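Local atomic coordinates of transcriptional regulator, AsnC family (Agrobacterium tumefaciens str. C58, PDB entry 3I4P), a protein that probably binds specific DNA sequences to regulate transcription, as members of the Lrp/AsnC family do, and binds calcium ions. Residues 3-8 against 39-44. Sequence-based numbering, arbitrary orientation. Where two conformers were deposited one is given.
Sequences RLDRKI and QKMEED
Met41, modelled as selenomethionine, reaches from one helix into the step between Asp5 and Ile8 on another, and so illustrates how a long, unbranched side chain can occupy the interface between two neighbouring helices, here as one of several links between them. The nearest CA atoms, those of Asp5 and Met41, are 8.4 Å from each other, and no hydrogen bond passes between segments 3-8 and 39-44.

The apolar part of the contact is made by the end of Met41. Its chain runs extended as far as the selenium and then bends (chi3 -70°), which turns the methyl toward Ile8: Met41 CE lies 3.9 Å from Ile8 CG2. That branch of the isoleucine is the one set anti to its own backbone N; Ile8 also packs on Val27, Cys34 and Ile38. Before the bend, Met41 SE rests 3.8 Å from Asp5 CB, so the methylene of the aspartate serves as part of the hydrophobic surface.

Helix 3-12 and helix 31-43 are the first and third helices of the winged helix-turn-helix DNA-binding domain, the latter probably the recognition helix, as in other helix-turn-helix proteins. Beyond the segments, Met41 also touches Val46 and Ile47, the latter at the start of strand 47-54.

The polar part is a carboxylate bordering this apolar group. Asp5 OD1 comes within 3.7 Å of Met41 CE, a van der Waals contact. The principal partner of the buried acid lies outside segment 39-44: it is Arg37, one turn earlier on the helix of Met41, whose NH1 forms a salt bridge with OD1. The arginine would offset the cost of burying the aspartate's charge.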
ATOM      1  N   ARG A   3      43.657 -11.610 -14.373  1.00 37.84           N
ATOM      2  CA  ARG A   3      43.366 -10.271 -14.872  1.00 37.34           C
ATOM      3  C   ARG A   3      43.391 -10.179 -16.383  1.00 36.53           C
ATOM      4  O   ARG A   3      42.705  -9.344 -16.970  1.00 35.71           O
ATOM      5  CB  ARG A   3      44.330  -9.249 -14.291  1.00 37.32           C
ATOM      6  CG  ARG A   3      44.161  -9.068 -12.815  1.00 38.51           C
ATOM      7  CD  ARG A   3      45.018  -7.921 -12.278  1.00 39.67           C
ATOM      8  NE  ARG A   3      44.593  -7.485 -10.942  1.00 39.88           N
ATOM      9  N   LEU A   4      44.198 -11.020 -17.015  1.00 35.91           N
ATOM     10  CA  LEU A   4      44.210 -11.096 -18.472  1.00 35.39           C
ATOM     11  C   LEU A   4      42.921 -11.718 -19.022  1.00 34.58           C
ATOM     12  O   LEU A   4      42.480 -11.341 -20.084  1.00 34.45           O
ATOM     13  CB  LEU A   4      45.445 -11.850 -18.977  1.00 35.23           C
ATOM     14  CG  LEU A   4      46.594 -10.916 -19.374  1.00 35.91           C
ATOM     15  CD1 LEU A   4      47.885 -11.677 -19.471  1.00 33.54           C
ATOM     16  CD2 LEU A   4      46.204 -10.263 -20.720  1.00 37.80           C
ATOM     17  N   ASP A   5      42.348 -12.678 -18.301  1.00 34.33           N
ATOM     18  CA  ASP A   5      41.054 -13.277 -18.651  1.00 34.22           C
ATOM     19  C   ASP A   5      39.979 -12.211 -18.561  1.00 34.10           C
ATOM     20  O   ASP A   5      39.117 -12.121 -19.425  1.00 34.79           O
ATOM     21  CB  ASP A   5      40.713 -14.438 -17.714  1.00 34.08           C
ATOM     22  CG  ASP A   5      41.596 -15.665 -17.953  1.00 34.82           C
ATOM     23  OD1 ASP A   5      41.832 -16.003 -19.129  1.00 34.06           O
ATOM     24  OD2 ASP A   5      42.041 -16.304 -16.973  1.00 36.23           O
ATOM     25  N   ARG A   6      40.051 -11.384 -17.526  1.00 33.90           N
ATOM     26  CA  ARG A   6      39.126 -10.276 -17.382  1.00 33.89           C
ATOM     27  C   ARG A   6      39.182  -9.272 -18.556  1.00 33.60           C
ATOM     28  O   ARG A   6      38.108  -8.845 -19.053  1.00 32.31           O
ATOM     29  CB  ARG A   6      39.346  -9.563 -16.059  1.00 33.51           C
ATOM     30  CG  ARG A   6      38.309  -8.473 -15.784  1.00 35.19           C
ATOM     31  CD  ARG A   6      38.763  -7.568 -14.676  1.00 38.98           C
ATOM     32  NE  ARG A   6      38.254  -7.997 -13.398  1.00 41.25           N
ATOM     33  CZ  ARG A   6      38.863  -7.810 -12.235  1.00 41.32           C
ATOM     34  NH1 ARG A   6      40.062  -7.230 -12.166  1.00 41.76           N
ATOM     35  NH2 ARG A   6      38.272  -8.251 -11.129  1.00 41.59           N
ATOM     36  N   LYS A   7      40.402  -8.899 -18.984  1.00 32.98           N
ATOM     37  CA  LYS A   7      40.577  -8.005 -20.141  1.00 33.51           C
ATOM     38  C   LYS A   7      39.945  -8.614 -21.393  1.00 32.99           C
ATOM     39  O   LYS A   7      39.294  -7.916 -22.145  1.00 32.89           O
ATOM     40  CB  LYS A   7      42.051  -7.741 -20.441  1.00 34.41           C
ATOM     41  CG  LYS A   7      42.763  -6.768 -19.506  1.00 36.56           C
ATOM     42  CD  LYS A   7      44.284  -6.937 -19.603  1.00 40.06           C
ATOM     43  CE  LYS A   7      45.053  -5.614 -19.543  1.00 42.32           C
ATOM     44  NZ  LYS A   7      45.573  -5.225 -20.910  1.00 45.26           N
ATOM     45  N   ILE A   8      40.135  -9.919 -21.593  1.00 32.82           N
ATOM     46  CA  ILE A   8      39.520 -10.643 -22.722  1.00 33.14           C
ATOM     47  C   ILE A   8      37.983 -10.590 -22.662  1.00 32.73           C
ATOM     48  O   ILE A   8      37.342 -10.194 -23.619  1.00 32.79           O
ATOM     49  CB  ILE A   8      40.043 -12.131 -22.836  1.00 33.42           C
ATOM     50  CG1 ILE A   8      41.546 -12.144 -23.188  1.00 33.70           C
ATOM     51  CG2 ILE A   8      39.226 -12.928 -23.891  1.00 29.13           C
ATOM     52  CD1 ILE A   8      42.248 -13.522 -23.004  1.00 32.98           C
ATOM     53  N   GLN A  39      39.260 -20.475 -25.271  0.60 13.64           N
ATOM     54  CA  GLN A  39      38.830 -21.879 -25.312  0.60 13.71           C
ATOM     55  C   GLN A  39      38.543 -22.449 -23.918  0.60 14.00           C
ATOM     56  O   GLN A  39      37.528 -23.122 -23.708  0.60 14.32           O
ATOM     57  CB  GLN A  39      39.890 -22.745 -26.010  0.60 13.44           C
ATOM     58  CG  GLN A  39      39.571 -24.245 -26.009  0.60 13.02           C
ATOM     59  CD  GLN A  39      40.438 -25.044 -26.958  0.60 12.51           C
ATOM     60  OE1 GLN A  39      39.961 -25.550 -27.969  0.60 11.50           O
ATOM     61  NE2 GLN A  39      41.718 -25.162 -26.637  0.60 13.02           N
ATOM     62  N   LYS A  40      39.452 -22.187 -22.979  1.00 14.12           N
ATOM     63  CA  LYS A  40      39.324 -22.648 -21.581  1.00 14.01           C
ATOM     64  C   LYS A  40      38.029 -22.076 -20.958  1.00 13.50           C
ATOM     65  O   LYS A  40      37.292 -22.780 -20.271  1.00 12.32           O
ATOM     66  CB  LYS A  40      40.544 -22.192 -20.749  1.00 14.32           C
ATOM     67  CG  LYS A  40      41.162 -23.240 -19.767  1.00 16.26           C
ATOM     68  CD  LYS A  40      40.546 -23.252 -18.348  1.00 17.55           C
ATOM     69  CE  LYS A  40      41.402 -24.040 -17.326  1.00 17.15           C
HETATM   70  N   MSE A  41      37.776 -20.795 -21.216  1.00 13.35           N
HETATM   71  CA  MSE A  41      36.622 -20.101 -20.658  1.00 13.51           C
HETATM   72  C   MSE A  41      35.308 -20.574 -21.256  1.00 13.84           C
HETATM   73  O   MSE A  41      34.296 -20.607 -20.548  1.00 13.73           O
HETATM   74  CB  MSE A  41      36.781 -18.577 -20.779  1.00 13.63           C
HETATM   75  CG  MSE A  41      37.743 -18.043 -19.714  1.00 12.43           C
HETATM   76 SE   MSE A  41      37.853 -16.149 -19.557  0.50 11.05          SE
HETATM   77  CE  MSE A  41      38.741 -15.718 -21.192  1.00  5.23           C
ATOM     78  N   GLU A  42      35.333 -20.965 -22.534  1.00 14.27           N
ATOM     79  CA  GLU A  42      34.188 -21.607 -23.187  1.00 14.83           C
ATOM     80  C   GLU A  42      33.914 -23.007 -22.604  1.00 15.24           C
ATOM     81  O   GLU A  42      32.763 -23.308 -22.220  1.00 15.10           O
ATOM     82  CB  GLU A  42      34.426 -21.732 -24.695  1.00 14.88           C
ATOM     83  CG  GLU A  42      34.540 -20.411 -25.420  1.00 14.42           C
ATOM     84  CD  GLU A  42      34.919 -20.545 -26.883  1.00 13.94           C
ATOM     85  OE1 GLU A  42      35.267 -21.662 -27.374  1.00 13.73           O
ATOM     86  OE2 GLU A  42      34.867 -19.481 -27.547  1.00 14.00           O
ATOM     87  N   GLU A  43      34.964 -23.848 -22.559  1.00 14.95           N
ATOM     88  CA  GLU A  43      34.900 -25.198 -21.962  1.00 15.03           C
ATOM     89  C   GLU A  43      34.387 -25.184 -20.522  1.00 14.69           C
ATOM     90  O   GLU A  43      33.528 -25.980 -20.159  1.00 14.87           O
ATOM     91  CB  GLU A  43      36.278 -25.874 -21.999  1.00 15.25           C
ATOM     92  CG  GLU A  43      36.652 -26.421 -23.369  1.00 16.78           C
ATOM     93  CD  GLU A  43      38.135 -26.778 -23.498  1.00 19.61           C
ATOM     94  OE1 GLU A  43      38.894 -26.641 -22.494  1.00 19.32           O
ATOM     95  OE2 GLU A  43      38.544 -27.199 -24.620  1.00 22.09           O
ATOM     96  N   ASP A  44      34.913 -24.261 -19.718  1.00 14.40           N
ATOM     97  CA  ASP A  44      34.485 -24.076 -18.328  1.00 14.48           C
ATOM     98  C   ASP A  44      33.094 -23.431 -18.198  1.00 13.34           C
ATOM     99  O   ASP A  44      32.541 -23.418 -17.114  1.00 13.51           O
ATOM    100  CB  ASP A  44      35.488 -23.204 -17.550  1.00 14.55           C
ATOM    101  CG  ASP A  44      36.863 -23.830 -17.450  1.00 16.88           C
ATOM    102  OD1 ASP A  44      37.046 -24.996 -17.901  1.00 19.38           O
ATOM    103  OD2 ASP A  44      37.774 -23.132 -16.930  1.00 19.29           O
TER